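Local structure of nicotinate-nucleotide--dimethylbenzimidazole phosphoribosyltransferase (Thermus thermophilus HB8, 1WX1) at residues H56-A60 with E61-A65; L76-R80 with G81-I85; L179-P183 with E184-G188; Q203-A206 with R207-R211; V231-A234 with G235-L238. The protein probably catalyses transfer of the phosphoribosyl group of nicotinate mononucleotide to 5,6-dimethylbenzimidazole, giving alpha-ribazole 5'-phosphate and nicotinate in cobalamin biosynthesis. All blocks are in the same frame, centred on the assembly; numbering follows the deposited sequence.

Contact 1: residues H56-A60 with E61-A65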
loop_
_atom_site.group_PDB
_atom_site.type_symbol
_atom_site.label_atom_id
_atom_site.label_comp_id
_atom_site.label_asym_id
_atom_site.label_seq_id
_atom_site.Cartn_x
_atom_site.Cartn_y
_atom_site.Cartn_z
ATOM N N HIS A 56 12.167 -28.484 -6.069
ATOM C CA HIS A 56 11.402 -29.463 -5.304
ATOM C C HIS A 56 11.127 -30.759 -6.064
ATOM O O HIS A 56 10.645 -30.731 -7.196
ATOM C CB HIS A 56 10.069 -28.828 -4.899
ATOM C CG HIS A 56 10.219 -27.587 -4.080
ATOM N ND1 HIS A 56 10.032 -27.566 -2.713
ATOM C CD2 HIS A 56 10.573 -26.323 -4.424
ATOM C CE1 HIS A 56 10.265 -26.352 -2.253
ATOM N NE2 HIS A 56 10.595 -25.578 -3.275
ATOM N N GLY A 57 11.421 -31.891 -5.431
ATOM C CA GLY A 57 11.176 -33.171 -6.070
ATOM C C GLY A 57 9.690 -33.443 -6.238
ATOM O O GLY A 57 9.293 -34.249 -7.080
ATOM N N VAL A 58 8.862 -32.762 -5.450
ATOM C CA VAL A 58 7.416 -32.964 -5.519
ATOM C C VAL A 58 6.805 -32.541 -6.859
ATOM O O VAL A 58 5.640 -32.830 -7.131
ATOM C CB VAL A 58 6.690 -32.248 -4.337
ATOM C CG1 VAL A 58 6.610 -30.756 -4.583
ATOM C CG2 VAL A 58 5.301 -32.856 -4.126
ATOM N N VAL A 59 7.584 -31.874 -7.708
ATOM C CA VAL A 59 7.063 -31.474 -9.010
ATOM C C VAL A 59 6.691 -32.723 -9.801
ATOM O O VAL A 59 5.912 -32.658 -10.747
ATOM C CB VAL A 59 8.090 -30.669 -9.843
ATOM C CG1 VAL A 59 8.369 -29.327 -9.174
ATOM C CG2 VAL A 59 9.372 -31.476 -10.009
ATOM N N ALA A 60 7.252 -33.861 -9.406
ATOM C CA ALA A 60 6.972 -35.117 -10.090
ATOM C C ALA A 60 5.522 -35.558 -9.876
ATOM O O ALA A 60 5.027 -36.441 -10.579
ATOM C CB ALA A 60 7.931 -36.200 -9.607
ATOM N N GLU A 61 4.850 -34.940 -8.907
ATOM C CA GLU A 61 3.457 -35.264 -8.606
ATOM C C GLU A 61 2.479 -34.437 -9.443
ATOM O O GLU A 61 1.263 -34.502 -9.238
ATOM C CB GLU A 61 3.165 -35.027 -7.121
ATOM C CG GLU A 61 3.966 -35.896 -6.157
ATOM C CD GLU A 61 3.733 -37.382 -6.370
ATOM O OE1 GLU A 61 2.569 -37.775 -6.577
ATOM O OE2 GLU A 61 4.708 -38.159 -6.317
ATOM N N GLY A 62 3.013 -33.650 -10.372
ATOM C CA GLY A 62 2.171 -32.832 -11.229
ATOM C C GLY A 62 1.408 -31.764 -10.466
ATOM O O GLY A 62 0.208 -31.576 -10.675
ATOM N N VAL A 63 2.107 -31.054 -9.586
ATOM C CA VAL A 63 1.479 -30.015 -8.779
ATOM C C VAL A 63 1.700 -28.609 -9.326
ATOM O O VAL A 63 1.250 -27.633 -8.726
ATOM C CB VAL A 63 1.987 -30.067 -7.324
ATOM C CG1 VAL A 63 1.671 -31.424 -6.720
ATOM C CG2 VAL A 63 3.493 -29.802 -7.281
ATOM N N SER A 64 2.388 -28.507 -10.459
ATOM C CA SER A 64 2.657 -27.216 -11.078
ATOM C C SER A 64 2.583 -27.278 -12.601
ATOM O O SER A 64 2.996 -28.266 -13.212
ATOM C CB SER A 64 4.043 -26.714 -10.666
ATOM O OG SER A 64 4.342 -25.486 -11.304
ATOM N N ALA A 65 2.072 -26.210 -13.207
ATOM C CA ALA A 65 1.953 -26.127 -14.661
ATOM C C ALA A 65 3.291 -25.749 -15.290
ATOM O O ALA A 65 3.499 -25.930 -16.490
ATOM C CB ALA A 65 0.894 -25.097 -15.042
HETATM O O HOH W 1 4.427 -30.494 -11.267
#
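Val58 and Glu61 close the first of two overlapping type I turns that cross this contact, in the loop between strand 47-54 and helix 70-79. Glu61 N donates to Val58 O at 2.9 Å with an N-H...O angle of 162°, and Gly62 N donates one residue on to Val59 O at 3.1 Å. The chain then leaves helical geometry at Gly62, whose positive phi of 65° turns Val63 back over the first turn.

The tight part lies around Val58. Its carbonyl oxygen, already bonded to Glu61 N, is also approached by Glu61 CB at 3.3 Å and by Val63 CG2 at 3.7 Å. Val58 CG2 stands anti to its backbone N, which carries this methyl to Glu61 CG at 3.9 Å, the two side chains crossing at about a right angle. Val58 CG1 faces Val63 CG2 more loosely, at 4.2 Å. Outside the turn, both valines rest on Thr169 of helix 167-179. The carboxylate of Glu61 finds its partners outside the turn as well, with OE2 accepting from Asn124 and Gln127.

Around Ala60 and Val59 the contact is looser. Ala60 is exposed, and Val59 directs its CB away from 61-65, so that residue joins the contact by its backbone. There a water bridges Val59 O and Ser64 N: it accepts from Ser64 N at 3.0 Å and donates to Val59 O at 2.7 Å.

Contact 2: residues L76-R80 with G81-I85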
loop_
_atom_site.group_PDB
_atom_site.type_symbol
_atom_site.label_atom_id
_atom_site.label_comp_id
_atom_site.label_asym_id
_atom_site.label_seq_id
_atom_site.Cartn_x
_atom_site.Cartn_y
_atom_site.Cartn_z
ATOM N N LEU A 76 18.194 -16.441 -12.794
ATOM C CA LEU A 76 18.976 -15.679 -13.757
ATOM C C LEU A 76 18.242 -14.372 -14.066
ATOM O O LEU A 76 18.864 -13.327 -14.217
ATOM C CB LEU A 76 19.183 -16.494 -15.036
ATOM C CG LEU A 76 20.114 -17.699 -14.870
ATOM C CD1 LEU A 76 20.137 -18.510 -16.161
ATOM C CD2 LEU A 76 21.515 -17.226 -14.512
ATOM N N ASN A 77 16.915 -14.443 -14.148
ATOM C CA ASN A 77 16.094 -13.264 -14.423
ATOM C C ASN A 77 16.317 -12.254 -13.291
ATOM O O ASN A 77 16.458 -11.056 -13.547
ATOM C CB ASN A 77 14.610 -13.666 -14.500
ATOM C CG ASN A 77 13.734 -12.613 -15.187
ATOM O OD1 ASN A 77 12.499 -12.679 -15.116
ATOM N ND2 ASN A 77 14.362 -11.659 -15.863
ATOM N N PHE A 78 16.354 -12.742 -12.047
ATOM C CA PHE A 78 16.588 -11.883 -10.878
ATOM C C PHE A 78 17.929 -11.171 -11.022
ATOM O O PHE A 78 18.033 -9.970 -10.782
ATOM C CB PHE A 78 16.654 -12.696 -9.572
ATOM C CG PHE A 78 15.364 -13.368 -9.179
ATOM C CD1 PHE A 78 15.388 -14.519 -8.388
ATOM C CD2 PHE A 78 14.136 -12.875 -9.610
ATOM C CE1 PHE A 78 14.205 -15.164 -8.025
ATOM C CE2 PHE A 78 12.947 -13.512 -9.250
ATOM C CZ PHE A 78 12.986 -14.665 -8.465
ATOM N N LEU A 79 18.959 -11.923 -11.400
ATOM C CA LEU A 79 20.297 -11.358 -11.545
ATOM C C LEU A 79 20.402 -10.376 -12.708
ATOM O O LEU A 79 21.308 -9.546 -12.747
ATOM C CB LEU A 79 21.331 -12.478 -11.712
ATOM C CG LEU A 79 21.386 -13.502 -10.569
ATOM C CD1 LEU A 79 22.484 -14.525 -10.855
ATOM C CD2 LEU A 79 21.646 -12.795 -9.240
ATOM N N ARG A 80 19.478 -10.470 -13.653
ATOM C CA ARG A 80 19.496 -9.571 -14.795
ATOM C C ARG A 80 18.474 -8.450 -14.640
ATOM O O ARG A 80 18.311 -7.621 -15.532
ATOM C CB ARG A 80 19.275 -10.371 -16.076
ATOM C CG ARG A 80 20.480 -11.254 -16.379
ATOM C CD ARG A 80 20.185 -12.387 -17.348
ATOM N NE ARG A 80 21.364 -13.237 -17.495
ATOM C CZ ARG A 80 21.397 -14.369 -18.191
ATOM N NH1 ARG A 80 20.309 -14.805 -18.812
ATOM N NH2 ARG A 80 22.526 -15.064 -18.266
ATOM N N GLY A 81 17.799 -8.441 -13.490
ATOM C CA GLY A 81 16.826 -7.410 -13.175
ATOM C C GLY A 81 15.510 -7.388 -13.923
ATOM O O GLY A 81 14.853 -6.346 -13.969
ATOM N N GLY A 82 15.100 -8.524 -14.481
ATOM C CA GLY A 82 13.856 -8.558 -15.231
ATOM C C GLY A 82 12.629 -9.127 -14.535
ATOM O O GLY A 82 11.576 -9.250 -15.163
ATOM N N ALA A 83 12.742 -9.472 -13.256
ATOM C CA ALA A 83 11.607 -10.035 -12.525
ATOM C C ALA A 83 10.787 -8.972 -11.802
ATOM O O ALA A 83 11.224 -7.832 -11.638
ATOM C CB ALA A 83 12.087 -11.083 -11.526
ATOM N N ALA A 84 9.590 -9.355 -11.368
ATOM C CA ALA A 84 8.713 -8.433 -10.662
ATOM C C ALA A 84 9.412 -7.882 -9.423
ATOM O O ALA A 84 9.351 -6.680 -9.142
ATOM C CB ALA A 84 7.416 -9.144 -10.262
ATOM N N ILE A 85 10.090 -8.756 -8.686
ATOM C CA ILE A 85 10.774 -8.327 -7.473
ATOM C C ILE A 85 11.802 -7.227 -7.742
ATOM O O ILE A 85 11.928 -6.291 -6.954
ATOM C CB ILE A 85 11.454 -9.525 -6.742
ATOM C CG1 ILE A 85 11.978 -9.063 -5.378
ATOM C CG2 ILE A 85 12.587 -10.099 -7.584
ATOM C CD1 ILE A 85 10.889 -8.536 -4.458
#
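The Asn77 and Phe78 carbonyls receive the amides of Gly82 and Gly81 in a Schellman motif that ends helix 70-79: Gly82 N reaches Asn77 O at 3.0 Å and Gly81 N reaches Phe78 O at 3.1 Å. Gly81 makes the reversal with a phi of 71°, a positive phi that residues with a side chain adopt at a cost, and after Gly82 the chain enters helix 84-91 with Ala83 at the N-cap position.

Phe78 carries the apolar part of this helix-to-helix turn. Its CG lies beside the backbone N, chi1 -66°, and although its CB starts away from 81-85 the ring swings back to meet them. Ala83 CB comes in at the ring edge, near the ring plane, 3.3 Å from Phe78 CD2, while Ile85 CG2 approaches the same carbon obliquely at 3.8 Å. The Phe78 ring and Ala83 also touch Glu304, the predicted proton acceptor, and Ile85 N donates to Glu304 OE1. This turn is therefore part of the wall next to the probable active site.

Asn77 works on another side of the turn. Its OD1 is hydrogen-bonded to Thr17 OG1 of the second subunit, which places this helix end at the dimer interface and helps to orient the amide. The other branch of that amide packs closely on the glycine backbone, with Asn77 ND2 3.2 Å from Gly82 CA.

Contact 3: residues L179-P183 with E184-G188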
loop_
_atom_site.group_PDB
_atom_site.type_symbol
_atom_site.label_atom_id
_atom_site.label_comp_id
_atom_site.label_asym_id
_atom_site.label_seq_id
_atom_site.Cartn_x
_atom_site.Cartn_y
_atom_site.Cartn_z
ATOM N N LEU A 179 1.351 -26.261 12.199
ATOM C CA LEU A 179 0.115 -25.788 12.809
ATOM C C LEU A 179 -0.891 -26.899 13.108
ATOM O O LEU A 179 -1.924 -26.650 13.728
ATOM C CB LEU A 179 -0.541 -24.745 11.911
ATOM C CG LEU A 179 0.310 -23.523 11.557
ATOM C CD1 LEU A 179 -0.527 -22.565 10.743
ATOM C CD2 LEU A 179 0.818 -22.840 12.820
ATOM N N GLY A 180 -0.589 -28.114 12.665
ATOM C CA GLY A 180 -1.488 -29.232 12.902
ATOM C C GLY A 180 -2.786 -29.115 12.128
ATOM O O GLY A 180 -3.844 -29.521 12.607
ATOM N N LEU A 181 -2.709 -28.555 10.927
ATOM C CA LEU A 181 -3.884 -28.389 10.083
ATOM C C LEU A 181 -3.984 -29.511 9.055
ATOM O O LEU A 181 -2.994 -30.177 8.752
ATOM C CB LEU A 181 -3.824 -27.044 9.357
ATOM C CG LEU A 181 -3.898 -25.789 10.229
ATOM C CD1 LEU A 181 -3.700 -24.551 9.371
ATOM C CD2 LEU A 181 -5.250 -25.746 10.937
ATOM N N PRO A 182 -5.189 -29.737 8.512
ATOM C CA PRO A 182 -5.406 -30.782 7.511
ATOM C C PRO A 182 -5.056 -30.243 6.128
ATOM O O PRO A 182 -5.043 -29.029 5.913
ATOM C CB PRO A 182 -6.891 -31.074 7.654
ATOM C CG PRO A 182 -7.446 -29.698 7.882
ATOM C CD PRO A 182 -6.468 -29.109 8.895
ATOM N N PRO A 183 -4.772 -31.136 5.168
ATOM C CA PRO A 183 -4.423 -30.716 3.806
ATOM C C PRO A 183 -5.444 -29.773 3.165
ATOM O O PRO A 183 -5.076 -28.842 2.448
ATOM C CB PRO A 183 -4.319 -32.042 3.060
ATOM C CG PRO A 183 -3.824 -32.976 4.115
ATOM C CD PRO A 183 -4.680 -32.599 5.304
ATOM N N GLU A 184 -6.724 -30.018 3.435
ATOM C CA GLU A 184 -7.815 -29.219 2.876
ATOM C C GLU A 184 -7.733 -27.724 3.177
ATOM O O GLU A 184 -8.054 -26.896 2.327
ATOM C CB GLU A 184 -9.163 -29.743 3.385
ATOM C CG GLU A 184 -9.462 -31.199 3.051
ATOM C CD GLU A 184 -8.448 -32.164 3.638
ATOM O OE1 GLU A 184 -8.092 -32.008 4.827
ATOM O OE2 GLU A 184 -8.014 -33.087 2.914
ATOM N N ALA A 185 -7.315 -27.385 4.390
ATOM C CA ALA A 185 -7.217 -25.989 4.802
ATOM C C ALA A 185 -6.026 -25.228 4.215
ATOM O O ALA A 185 -6.137 -24.040 3.900
ATOM C CB ALA A 185 -7.176 -25.910 6.320
ATOM N N VAL A 186 -4.896 -25.911 4.056
ATOM C CA VAL A 186 -3.687 -25.269 3.543
ATOM C C VAL A 186 -3.434 -25.365 2.043
ATOM O O VAL A 186 -2.563 -24.672 1.521
ATOM C CB VAL A 186 -2.433 -25.814 4.256
ATOM C CG1 VAL A 186 -2.468 -25.441 5.730
ATOM C CG2 VAL A 186 -2.355 -27.325 4.082
ATOM N N VAL A 187 -4.179 -26.214 1.346
ATOM C CA VAL A 187 -3.973 -26.365 -0.089
ATOM C C VAL A 187 -4.986 -25.608 -0.933
ATOM O O VAL A 187 -6.188 -25.667 -0.683
ATOM C CB VAL A 187 -4.001 -27.851 -0.505
ATOM C CG1 VAL A 187 -3.857 -27.971 -2.008
ATOM C CG2 VAL A 187 -2.878 -28.602 0.189
ATOM N N GLY A 188 -4.485 -24.899 -1.939
ATOM C CA GLY A 188 -5.351 -24.138 -2.820
ATOM C C GLY A 188 -4.799 -24.076 -4.232
ATOM O O GLY A 188 -3.622 -24.365 -4.457
#
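Glu184 folds back over the two prolines that precede it. Its CB sits 3.7 Å from Pro183 C. Beyond CG, a bend at chi2 (61°) turns the chain back and brings CD to 3.9 Å from the same Pro183 C. At the tip the two oxygens part company: OE1 reaches across to Pro182 CB at 3.2 Å, whereas OE2 lies 3.8 Å from Pro183 CB. Neither proline nitrogen has a hydrogen to offer, so these are contacts without a hydrogen bond. The Glu184 side chain runs alongside Pro183 but is roughly perpendicular to Pro182.

Glu184 belongs to the first turn of the short helix 183-186, with Pro182 at its N-cap position, and a negative group there would probably be favoured by the helix dipole. Pro182 O accepts from Ala185 N at 3.2 Å. Pro183 O takes Val187 N at 3.0 Å, plus a weak bond from Val186 N.

Leu181, just ahead of the helix, turns its side chain toward the helix, and its CD1 meets Val186 CG1 at 3.9 Å at an oblique angle. Val186 is buried against Ala172, Thr175 and Ala176 of helix 167-179, while Val187 packs on helix 195-210. On the more open flank, Pro182 CG lies 4.1 Å from Ala185 CB.

Contact 4: residues Q203-A206 with R207-R211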
loop_
_atom_site.group_PDB
_atom_site.type_symbol
_atom_site.label_atom_id
_atom_site.label_comp_id
_atom_site.label_asym_id
_atom_site.label_seq_id
_atom_site.Cartn_x
_atom_site.Cartn_y
_atom_site.Cartn_z
ATOM N N GLN A 203 -3.070 -34.808 -1.623
ATOM C CA GLN A 203 -2.568 -36.148 -1.336
ATOM C C GLN A 203 -1.096 -36.099 -0.974
ATOM O O GLN A 203 -0.662 -36.774 -0.051
ATOM C CB GLN A 203 -2.786 -37.097 -2.507
ATOM C CG GLN A 203 -3.868 -38.130 -2.241
ATOM C CD GLN A 203 -3.471 -39.528 -2.646
ATOM O OE1 GLN A 203 -4.103 -40.126 -3.528
ATOM N NE2 GLN A 203 -2.427 -40.058 -2.021
ATOM N N ALA A 204 -0.340 -35.273 -1.684
ATOM C CA ALA A 204 1.090 -35.139 -1.424
ATOM C C ALA A 204 1.294 -34.664 0.002
ATOM O O ALA A 204 2.150 -35.179 0.716
ATOM C CB ALA A 204 1.724 -34.146 -2.409
ATOM N N VAL A 205 0.481 -33.695 0.416
ATOM C CA VAL A 205 0.563 -33.157 1.766
ATOM C C VAL A 205 0.192 -34.223 2.795
ATOM O O VAL A 205 0.879 -34.393 3.804
ATOM C CB VAL A 205 -0.378 -31.933 1.944
ATOM C CG1 VAL A 205 -0.423 -31.506 3.416
ATOM C CG2 VAL A 205 0.111 -30.781 1.084
ATOM N N ALA A 206 -0.894 -34.944 2.536
ATOM C CA ALA A 206 -1.335 -35.986 3.453
ATOM C C ALA A 206 -0.257 -37.053 3.622
ATOM O O ALA A 206 -0.030 -37.542 4.725
ATOM C CB ALA A 206 -2.635 -36.619 2.946
ATOM N N ARG A 207 0.410 -37.410 2.527
ATOM C CA ARG A 207 1.458 -38.424 2.578
ATOM C C ARG A 207 2.607 -37.956 3.459
ATOM O O ARG A 207 3.111 -38.709 4.293
ATOM C CB ARG A 207 1.989 -38.715 1.171
ATOM C CG ARG A 207 0.914 -39.048 0.155
ATOM C CD ARG A 207 0.803 -40.530 -0.122
ATOM N NE ARG A 207 1.954 -41.030 -0.867
ATOM C CZ ARG A 207 2.015 -42.236 -1.419
ATOM N NH1 ARG A 207 0.986 -43.067 -1.313
ATOM N NH2 ARG A 207 3.105 -42.616 -2.070
ATOM N N ALA A 208 3.021 -36.708 3.270
ATOM C CA ALA A 208 4.119 -36.146 4.046
ATOM C C ALA A 208 3.801 -36.129 5.538
ATOM O O ALA A 208 4.632 -36.504 6.363
ATOM C CB ALA A 208 4.429 -34.729 3.558
ATOM N N LEU A 209 2.594 -35.692 5.881
ATOM C CA LEU A 209 2.184 -35.625 7.279
ATOM C C LEU A 209 2.205 -37.016 7.903
ATOM O O LEU A 209 2.607 -37.185 9.050
ATOM C CB LEU A 209 0.780 -35.021 7.391
ATOM C CG LEU A 209 0.641 -33.557 6.953
ATOM C CD1 LEU A 209 -0.818 -33.143 7.013
ATOM C CD2 LEU A 209 1.489 -32.661 7.853
ATOM N N ALA A 210 1.783 -38.010 7.129
ATOM C CA ALA A 210 1.752 -39.390 7.606
ATOM C C ALA A 210 3.122 -39.896 8.056
ATOM O O ALA A 210 3.206 -40.815 8.871
ATOM C CB ALA A 210 1.189 -40.304 6.521
ATOM N N ARG A 211 4.196 -39.306 7.542
ATOM C CA ARG A 211 5.528 -39.752 7.936
ATOM C C ARG A 211 5.965 -39.178 9.282
ATOM O O ARG A 211 6.925 -39.653 9.881
ATOM C CB ARG A 211 6.567 -39.388 6.868
ATOM C CG ARG A 211 6.413 -40.132 5.540
ATOM C CD ARG A 211 7.690 -40.015 4.701
ATOM N NE ARG A 211 8.037 -38.625 4.407
ATOM C CZ ARG A 211 7.415 -37.865 3.508
ATOM N NH1 ARG A 211 6.411 -38.360 2.795
ATOM N NH2 ARG A 211 7.785 -36.599 3.332
#
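Val205 and Leu209 meet one turn apart in helix 195-210, and three kinds of interaction join their segments. The first is the regular alpha-helical ladder. Ala208 N donates to Ala204 O at 3.1 Å, Leu209 N to Val205 O at 3.0 Å with an angle of 166°, and Ala210 N to Ala206 O at 3.0 Å. Val205 O also has a carbon-to-carbonyl contact, with Leu209 CG at 3.3 Å.

Apolar packing forms the second group. The Val205 and Leu209 side chains run side by side in the same direction, with Val205 CG1 4.0 Å from Leu209 CD1.

On the exposed flank the touch is between a polar group and an aliphatic chain: Gln203 NE2 is modelled 3.8 Å from Arg207 CD, but the placement of this pair is less certain, since several of its torsions are unusual. Bends at chi2 and chi3 carry Arg207 away from the glutamine, and its NE donates to Ala126 O.

Among its neighbours, this stretch sets Val205 and Leu209 against helix 167-179, at Ala172, Ala176 and Ala177, while Val205 and Ala206 also touch Pro183 of helix 183-186.

Contact 5: residues V231-A234 with G235-L238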
loop_
_atom_site.group_PDB
_atom_site.type_symbol
_atom_site.label_atom_id
_atom_site.label_comp_id
_atom_site.label_asym_id
_atom_site.label_seq_id
_atom_site.Cartn_x
_atom_site.Cartn_y
_atom_site.Cartn_z
ATOM N N VAL A 231 13.413 -23.438 4.530
ATOM C CA VAL A 231 14.246 -23.520 5.722
ATOM C C VAL A 231 15.224 -22.337 5.713
ATOM O O VAL A 231 15.509 -21.750 6.755
ATOM C CB VAL A 231 15.028 -24.847 5.753
ATOM C CG1 VAL A 231 15.977 -24.877 6.946
ATOM C CG2 VAL A 231 14.048 -26.012 5.820
ATOM N N ALA A 232 15.737 -21.996 4.532
ATOM C CA ALA A 232 16.656 -20.868 4.411
ATOM C C ALA A 232 15.919 -19.589 4.804
ATOM O O ALA A 232 16.494 -18.692 5.427
ATOM C CB ALA A 232 17.170 -20.754 2.977
ATOM N N ILE A 233 14.641 -19.511 4.442
ATOM C CA ILE A 233 13.840 -18.342 4.771
ATOM C C ILE A 233 13.712 -18.202 6.286
ATOM O O ILE A 233 13.744 -17.092 6.819
ATOM C CB ILE A 233 12.471 -18.413 4.064
ATOM C CG1 ILE A 233 12.679 -18.063 2.580
ATOM C CG2 ILE A 233 11.466 -17.457 4.717
ATOM C CD1 ILE A 233 11.513 -18.404 1.674
ATOM N N ALA A 234 13.592 -19.326 6.983
ATOM C CA ALA A 234 13.518 -19.291 8.442
ATOM C C ALA A 234 14.834 -18.693 8.965
ATOM O O ALA A 234 14.841 -17.920 9.926
ATOM C CB ALA A 234 13.328 -20.694 8.989
ATOM N N GLY A 235 15.943 -19.054 8.319
ATOM C CA GLY A 235 17.241 -18.539 8.722
ATOM C C GLY A 235 17.353 -17.044 8.501
ATOM O O GLY A 235 17.941 -16.322 9.314
ATOM N N ILE A 236 16.790 -16.572 7.394
ATOM C CA ILE A 236 16.816 -15.150 7.079
ATOM C C ILE A 236 16.109 -14.372 8.187
ATOM O O ILE A 236 16.633 -13.368 8.679
ATOM C CB ILE A 236 16.122 -14.880 5.721
ATOM C CG1 ILE A 236 16.982 -15.459 4.592
ATOM C CG2 ILE A 236 15.877 -13.371 5.525
ATOM C CD1 ILE A 236 16.258 -15.567 3.254
ATOM N N TYR A 237 14.932 -14.844 8.594
ATOM C CA TYR A 237 14.177 -14.160 9.641
ATOM C C TYR A 237 14.814 -14.278 11.027
ATOM O O TYR A 237 14.779 -13.328 11.808
ATOM C CB TYR A 237 12.724 -14.662 9.665
ATOM C CG TYR A 237 11.881 -14.126 8.515
ATOM C CD1 TYR A 237 11.201 -14.993 7.659
ATOM C CD2 TYR A 237 11.771 -12.755 8.284
ATOM C CE1 TYR A 237 10.438 -14.509 6.600
ATOM C CE2 TYR A 237 11.005 -12.259 7.222
ATOM C CZ TYR A 237 10.344 -13.147 6.385
ATOM O OH TYR A 237 9.618 -12.672 5.317
ATOM N N LEU A 238 15.403 -15.429 11.333
ATOM C CA LEU A 238 16.056 -15.613 12.628
ATOM C C LEU A 238 17.210 -14.625 12.778
ATOM O O LEU A 238 17.426 -14.056 13.852
ATOM C CB LEU A 238 16.584 -17.046 12.765
ATOM C CG LEU A 238 15.541 -18.149 12.975
ATOM C CD1 LEU A 238 16.219 -19.511 12.952
ATOM C CD2 LEU A 238 14.819 -17.919 14.305
#
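Ile233 and Tyr237 point the same way from successive turns of helix 228-242, buried along these residues and packed on the parallel sheet of this alpha/beta fold. The Ile233 chi1 of -76° turns the CG2 branch trans to N and sets it along the tyrosine ring, 3.6 Å from Tyr237 CE1 and 3.8 Å from Tyr237 CD1. The Tyr237 ring rises alongside the isoleucine. Its far end is held outside the helix, where the hydroxyl is hydrogen-bonded to Val248 O, with a weak bond to Ala160 N. These partners belong to two neighbouring strands and limit how far the ring can shift.

Ile236 meets Ile233 more loosely, its CD1 4.4 Å from Ile233 CG1. Both isoleucines face strands 47-54 and 157-163, and Ile233, with Tyr237, also touches Val254 of helix 252-264. Backbone bonds typical of an alpha helix set this spacing, among them Tyr237 N to Ile233 O at 3.1 Å and Ile236 N to Ala232 O at 2.9 Å. Leu238 lies on another flank, against Leu140 of helix 133-152, and its CG sits over the preceding turn, 3.1 Å from Ala234 O.

The five contacts follow one another along the chain without overlap. Contact 1 precedes helix 70-79 and contact 2 takes in its C-terminal end, with centres 23 Å apart. Contacts 3 and 4 belong to consecutive helices and touch, their centres 11 Å apart; Pro183 CG lies 3.8 Å from Val205 CG1. Contact 4 also reaches contact 1, through Ala204 CB and Val58 CG2 at 4.2 Å, so contacts 1, 3 and 4 form one connected region of packing. The centre of contact 5 lies nearest the chain centre, about 8 Å from it, against the parallel sheet. Contact 2, about 34 Å from contact 4 between centres, lies by the probable active site and the subunit interface.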